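Local coordinates for beta-galacturonidase (PDB 6NCW), which hydrolyses terminal beta-linked galacturonides as a family 2 glycoside hydrolase of a gut bacterium, and may also act on beta-glucuronides, at residues Lys273-His278 and Met298-Leu303; Ser291-Asp296 and Leu320-Glu325. One frame throughout, in Å; residues are numbered along the deposited sequence.

Contact 1 of 2, residues Lys273-His278 and Met298-Leu303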
loop_
_atom_site.group_PDB
_atom_site.type_symbol
_atom_site.label_atom_id
_atom_site.label_comp_id
_atom_site.label_asym_id
_atom_site.label_seq_id
_atom_site.Cartn_x
_atom_site.Cartn_y
_atom_site.Cartn_z
ATOM N N LYS A 273 -18.192 12.287 24.197
ATOM C CA LYS A 273 -17.315 11.285 23.580
ATOM C C LYS A 273 -17.443 11.470 22.067
ATOM O O LYS A 273 -18.265 10.827 21.422
ATOM C CB LYS A 273 -17.700 9.850 23.993
ATOM C CG LYS A 273 -17.776 9.593 25.517
ATOM C CD LYS A 273 -17.982 8.111 25.823
ATOM C CE LYS A 273 -19.413 7.669 25.566
ATOM N NZ LYS A 273 -19.538 6.214 25.224
ATOM N N GLY A 274 -16.640 12.358 21.480
ATOM C CA GLY A 274 -16.941 12.896 20.176
ATOM C C GLY A 274 -15.881 12.666 19.110
ATOM O O GLY A 274 -14.737 12.250 19.379
ATOM N N PHE A 275 -16.287 12.977 17.879
ATOM C CA PHE A 275 -15.420 13.045 16.718
ATOM C C PHE A 275 -15.622 14.359 15.989
ATOM O O PHE A 275 -16.760 14.797 15.765
ATOM C CB PHE A 275 -15.669 11.884 15.752
ATOM C CG PHE A 275 -14.915 10.644 16.115
ATOM C CD1 PHE A 275 -13.580 10.510 15.764
ATOM C CD2 PHE A 275 -15.540 9.610 16.808
ATOM C CE1 PHE A 275 -12.868 9.360 16.119
ATOM C CE2 PHE A 275 -14.845 8.465 17.152
ATOM C CZ PHE A 275 -13.500 8.338 16.809
ATOM N N CYS A 276 -14.518 14.981 15.612
ATOM C CA CYS A 276 -14.580 15.970 14.560
ATOM C C CYS A 276 -14.804 15.233 13.246
ATOM O O CYS A 276 -14.139 14.234 12.976
ATOM C CB CYS A 276 -13.287 16.780 14.513
ATOM S SG CYS A 276 -12.967 17.760 16.017
ATOM N N ARG A 277 -15.761 15.695 12.440
ATOM C CA ARG A 277 -15.998 15.076 11.143
ATOM C C ARG A 277 -16.239 16.154 10.098
ATOM O O ARG A 277 -17.189 16.942 10.218
ATOM C CB ARG A 277 -17.177 14.095 11.193
ATOM C CG ARG A 277 -17.551 13.496 9.826
ATOM C CD ARG A 277 -18.838 12.669 9.926
ATOM N NE ARG A 277 -19.325 12.216 8.625
ATOM C CZ ARG A 277 -20.114 12.928 7.821
ATOM N NH1 ARG A 277 -20.496 14.149 8.176
ATOM N NH2 ARG A 277 -20.511 12.420 6.655
ATOM N N HIS A 278 -15.373 16.174 9.083
ATOM C CA HIS A 278 -15.569 16.949 7.860
ATOM C C HIS A 278 -16.568 16.262 6.936
ATOM O O HIS A 278 -16.646 15.032 6.874
ATOM C CB HIS A 278 -14.236 17.108 7.100
ATOM C CG HIS A 278 -13.461 18.329 7.485
ATOM N ND1 HIS A 278 -13.899 19.605 7.195
ATOM C CD2 HIS A 278 -12.297 18.473 8.163
ATOM C CE1 HIS A 278 -13.032 20.481 7.668
ATOM N NE2 HIS A 278 -12.042 19.819 8.244
ATOM N N MET A 298 -22.519 4.792 11.464
ATOM C CA MET A 298 -22.398 3.461 12.052
ATOM C C MET A 298 -20.973 3.169 12.514
ATOM O O MET A 298 -20.787 2.499 13.534
ATOM C CB MET A 298 -22.886 2.396 11.058
ATOM C CG MET A 298 -24.381 2.490 10.795
ATOM S SD MET A 298 -25.064 1.135 9.811
ATOM C CE MET A 298 -24.064 1.207 8.288
ATOM N N LEU A 299 -19.956 3.667 11.800
ATOM C CA LEU A 299 -18.600 3.527 12.305
ATOM C C LEU A 299 -18.424 4.337 13.579
ATOM O O LEU A 299 -17.886 3.841 14.577
ATOM C CB LEU A 299 -17.584 3.958 11.243
ATOM C CG LEU A 299 -17.556 3.105 9.979
ATOM C CD1 LEU A 299 -16.585 3.694 8.911
ATOM C CD2 LEU A 299 -17.168 1.673 10.322
ATOM N N ILE A 300 -18.927 5.573 13.573
ATOM C CA ILE A 300 -18.794 6.449 14.732
ATOM C C ILE A 300 -19.510 5.857 15.949
ATOM O O ILE A 300 -18.980 5.880 17.070
ATOM C CB ILE A 300 -19.298 7.858 14.353
ATOM C CG1 ILE A 300 -18.320 8.487 13.330
ATOM C CG2 ILE A 300 -19.486 8.719 15.569
ATOM C CD1 ILE A 300 -18.806 9.809 12.710
ATOM N N LYS A 301 -20.685 5.252 15.743
ATOM C CA LYS A 301 -21.354 4.548 16.842
ATOM C C LYS A 301 -20.567 3.310 17.278
ATOM O O LYS A 301 -20.488 3.017 18.472
ATOM C CB LYS A 301 -22.788 4.166 16.444
ATOM C CG LYS A 301 -23.756 5.334 16.495
ATOM C CD LYS A 301 -25.013 5.135 15.619
ATOM C CE LYS A 301 -25.686 3.775 15.825
ATOM N NZ LYS A 301 -27.010 3.646 15.085
ATOM N N ASP A 302 -19.984 2.569 16.327
ATOM C CA ASP A 302 -19.162 1.410 16.676
ATOM C C ASP A 302 -17.976 1.807 17.545
ATOM O O ASP A 302 -17.552 1.038 18.419
ATOM C CB ASP A 302 -18.682 0.701 15.399
ATOM C CG ASP A 302 -17.916 -0.604 15.686
ATOM O OD1 ASP A 302 -16.725 -0.701 15.314
ATOM O OD2 ASP A 302 -18.497 -1.523 16.305
ATOM N N LEU A 303 -17.428 3.001 17.324
ATOM C CA LEU A 303 -16.306 3.479 18.115
ATOM C C LEU A 303 -16.693 3.859 19.545
ATOM O O LEU A 303 -15.797 4.096 20.363
ATOM C CB LEU A 303 -15.662 4.665 17.404
ATOM C CG LEU A 303 -14.748 4.260 16.241
ATOM C CD1 LEU A 303 -14.635 5.342 15.180
ATOM C CD2 LEU A 303 -13.357 3.880 16.772
#
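Phe275 meets Leu303 through the far end of its ring: CZ lies 3.6 Å from Leu303 CD1, and CE2 lies 3.9 Å from Leu303 CB. The two side chains cross at about a right angle, and the methyl group comes at the ring obliquely. A looser touch follows on the same ring, where CD2 is 4.2 Å from Ile300 CG2. The other branch of Ile300 serves a different partner, CD1 resting 4.0 Å from Arg277 CD. That reach depends on a straight CG1 arm (chi2 172°), while CG2, anti to the backbone N, is left for the phenylalanine. Ile300 therefore bridges two residues, Phe275 and Arg277, that lie two positions apart along the chain.

Strand 268-276, helix 290-302 and strand 307-309 form a beta-alpha-beta unit of the TIM barrel, and this packing lays the helix on the strand that precedes it. Strand 307-309 runs parallel to 268-276, and its Ile308 touches both Ile300 and Arg277. Helix 544-553 packs on the same cluster, with Val548 against Phe275 and Leu303.

Arg277 offers only its aliphatic part to Ile300. With CG anti to the backbone N (chi1 175°) and the chain extended as far as NE, the guanidinium is carried past the isoleucine to Asp296, where NE forms a salt bridge with OD2. Asp302 forms salt bridges with Lys549 and Arg553 of the same helix 544-553. The side chain of Phe275 is about 9 Å from that of Lys532, a galacturonate-binding residue.

Contact 2 of 2, residues Ser291-Asp296 and Leu320-Glu325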
loop_
_atom_site.group_PDB
_atom_site.type_symbol
_atom_site.label_atom_id
_atom_site.label_comp_id
_atom_site.label_asym_id
_atom_site.label_seq_id
_atom_site.Cartn_x
_atom_site.Cartn_y
_atom_site.Cartn_z
ATOM N N SER A 291 -26.482 7.150 2.051
ATOM C CA SER A 291 -25.832 5.885 2.371
ATOM C C SER A 291 -24.444 6.103 2.956
ATOM O O SER A 291 -24.020 5.369 3.858
ATOM C CB SER A 291 -25.758 5.010 1.120
ATOM O OG SER A 291 -27.058 4.623 0.715
ATOM N N ALA A 292 -23.710 7.092 2.429
ATOM C CA ALA A 292 -22.369 7.375 2.914
ATOM C C ALA A 292 -22.411 8.027 4.292
ATOM O O ALA A 292 -21.562 7.737 5.153
ATOM C CB ALA A 292 -21.633 8.266 1.912
ATOM N N MET A 293 -23.402 8.894 4.516
ATOM C CA MET A 293 -23.620 9.489 5.833
ATOM C C MET A 293 -23.858 8.429 6.881
ATOM O O MET A 293 -23.233 8.439 7.942
ATOM C CB MET A 293 -24.825 10.427 5.798
ATOM C CG MET A 293 -24.589 11.669 5.002
ATOM S SD MET A 293 -26.072 12.708 4.996
ATOM C CE MET A 293 -25.404 14.070 4.037
ATOM N N GLN A 294 -24.826 7.545 6.625
ATOM C CA GLN A 294 -25.171 6.531 7.605
ATOM C C GLN A 294 -24.008 5.571 7.823
ATOM O O GLN A 294 -23.772 5.116 8.950
ATOM C CB GLN A 294 -26.437 5.783 7.164
ATOM C CG GLN A 294 -26.963 4.789 8.180
ATOM C CD GLN A 294 -27.125 5.393 9.567
ATOM O OE1 GLN A 294 -27.237 6.609 9.719
ATOM N NE2 GLN A 294 -27.134 4.541 10.588
ATOM N N HIS A 295 -23.251 5.273 6.765
ATOM C CA HIS A 295 -22.072 4.426 6.932
ATOM C C HIS A 295 -21.079 5.054 7.912
ATOM O O HIS A 295 -20.602 4.384 8.835
ATOM C CB HIS A 295 -21.408 4.164 5.584
ATOM C CG HIS A 295 -20.405 3.062 5.631
ATOM N ND1 HIS A 295 -19.048 3.289 5.718
ATOM C CD2 HIS A 295 -20.567 1.719 5.663
ATOM C CE1 HIS A 295 -18.413 2.132 5.764
ATOM N NE2 HIS A 295 -19.311 1.164 5.752
ATOM N N ASP A 296 -20.774 6.348 7.738
ATOM C CA ASP A 296 -19.972 7.069 8.728
ATOM C C ASP A 296 -20.595 6.978 10.121
ATOM O O ASP A 296 -19.895 6.727 11.111
ATOM C CB ASP A 296 -19.804 8.541 8.342
ATOM C CG ASP A 296 -18.775 8.766 7.220
ATOM O OD1 ASP A 296 -18.226 7.784 6.658
ATOM O OD2 ASP A 296 -18.542 9.956 6.881
ATOM N N LEU A 320 -27.935 15.981 9.951
ATOM C CA LEU A 320 -28.499 16.366 11.244
ATOM C C LEU A 320 -29.757 15.564 11.558
ATOM O O LEU A 320 -29.942 15.130 12.698
ATOM C CB LEU A 320 -28.794 17.869 11.262
ATOM C CG LEU A 320 -27.579 18.787 11.039
ATOM C CD1 LEU A 320 -27.993 20.241 10.883
ATOM C CD2 LEU A 320 -26.587 18.656 12.192
ATOM N N ASP A 321 -30.627 15.349 10.562
ATOM C CA ASP A 321 -31.785 14.467 10.749
ATOM C C ASP A 321 -31.348 13.104 11.269
ATOM O O ASP A 321 -31.960 12.549 12.186
ATOM C CB ASP A 321 -32.566 14.259 9.440
ATOM C CG ASP A 321 -33.413 15.467 9.022
ATOM O OD1 ASP A 321 -33.829 15.484 7.835
ATOM O OD2 ASP A 321 -33.650 16.394 9.841
ATOM N N LEU A 322 -30.316 12.524 10.657
ATOM C CA LEU A 322 -29.881 11.195 11.080
ATOM C C LEU A 322 -29.284 11.216 12.483
ATOM O O LEU A 322 -29.359 10.209 13.201
ATOM C CB LEU A 322 -28.886 10.620 10.077
ATOM C CG LEU A 322 -29.473 10.229 8.716
ATOM C CD1 LEU A 322 -28.374 10.171 7.633
ATOM C CD2 LEU A 322 -30.214 8.896 8.801
ATOM N N CYS A 323 -28.691 12.341 12.895
ATOM C CA CYS A 323 -28.215 12.451 14.273
ATOM C C CYS A 323 -29.391 12.576 15.244
ATOM O O CYS A 323 -29.375 11.955 16.314
ATOM C CB CYS A 323 -27.266 13.645 14.423
ATOM S SG CYS A 323 -25.658 13.522 13.519
ATOM N N ASP A 324 -30.405 13.388 14.889
ATOM C CA ASP A 324 -31.652 13.469 15.658
ATOM C C ASP A 324 -32.245 12.090 15.912
ATOM O O ASP A 324 -32.559 11.738 17.055
ATOM C CB ASP A 324 -32.684 14.329 14.921
ATOM C CG ASP A 324 -32.281 15.777 14.817
ATOM O OD1 ASP A 324 -31.418 16.224 15.607
ATOM O OD2 ASP A 324 -32.827 16.470 13.927
ATOM N N GLU A 325 -32.420 11.297 14.840
ATOM C CA GLU A 325 -33.030 9.971 14.943
ATOM C C GLU A 325 -32.195 8.980 15.742
ATOM O O GLU A 325 -32.756 8.015 16.267
ATOM C CB GLU A 325 -33.283 9.387 13.549
ATOM C CG GLU A 325 -34.359 10.134 12.797
ATOM C CD GLU A 325 -34.543 9.664 11.369
ATOM O OE1 GLU A 325 -34.933 10.498 10.528
ATOM O OE2 GLU A 325 -34.324 8.467 11.084
#
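Leu322 reaches from helix 317-326 toward helix 290-302, and its two methyl groups divide the contact between them. Its CB points at the opposing helix. From there CG takes the position beside the backbone N, anti to the carbonyl carbon (chi1 -70°), and the chain forks. CD1 comes to 4.0 Å from Met293 CB, touching the base of a side chain whose extended remainder runs on to pack against Asp316. CD2 lies 3.9 Å from Gln294 OE1, a van der Waals touch of a methyl group on the amide oxygen.

The two helices are successive outer helices of the TIM barrel, with strand 307-309 between them in sequence, and Leu322 sits between their backbones where Gln294 and Leu322 approach to 7.5 Å between CA atoms. Phe290 and Leu297 of helix 290-302 also touch the leucine.

A bend at chi2 (51°) turns the Gln294 amide toward helix 317-326, where NE2 hydrogen-bonds to Gln326 OE1. The Gln326 side chain is held in turn, its NE2 bonding to the carbonyl oxygen of Leu322. A neighbouring subunit packs against both helices, its Pro38 meeting Gln294 and its Leu20 meeting Leu322.

Overall arrangement
Both contacts involve buried side chains and share helix 290-302, which packs through its C-terminal part on strand 268-276 in contact 1 and through its N-terminal half on helix 317-326 in contact 2. Contact 1 thus joins barrel wall to outer layer, with an aromatic ring among aliphatic branches; contact 2 lies within the helical layer, is smaller (120 against 191 Å²), and mixes methyl groups with an amide. Their centres are 11 Å apart, and the salt bridge from Arg277 NE to Asp296 OD2, 3.0 Å long, ties them together; Asp296 also pairs with Arg539. A second subunit touches residues of both.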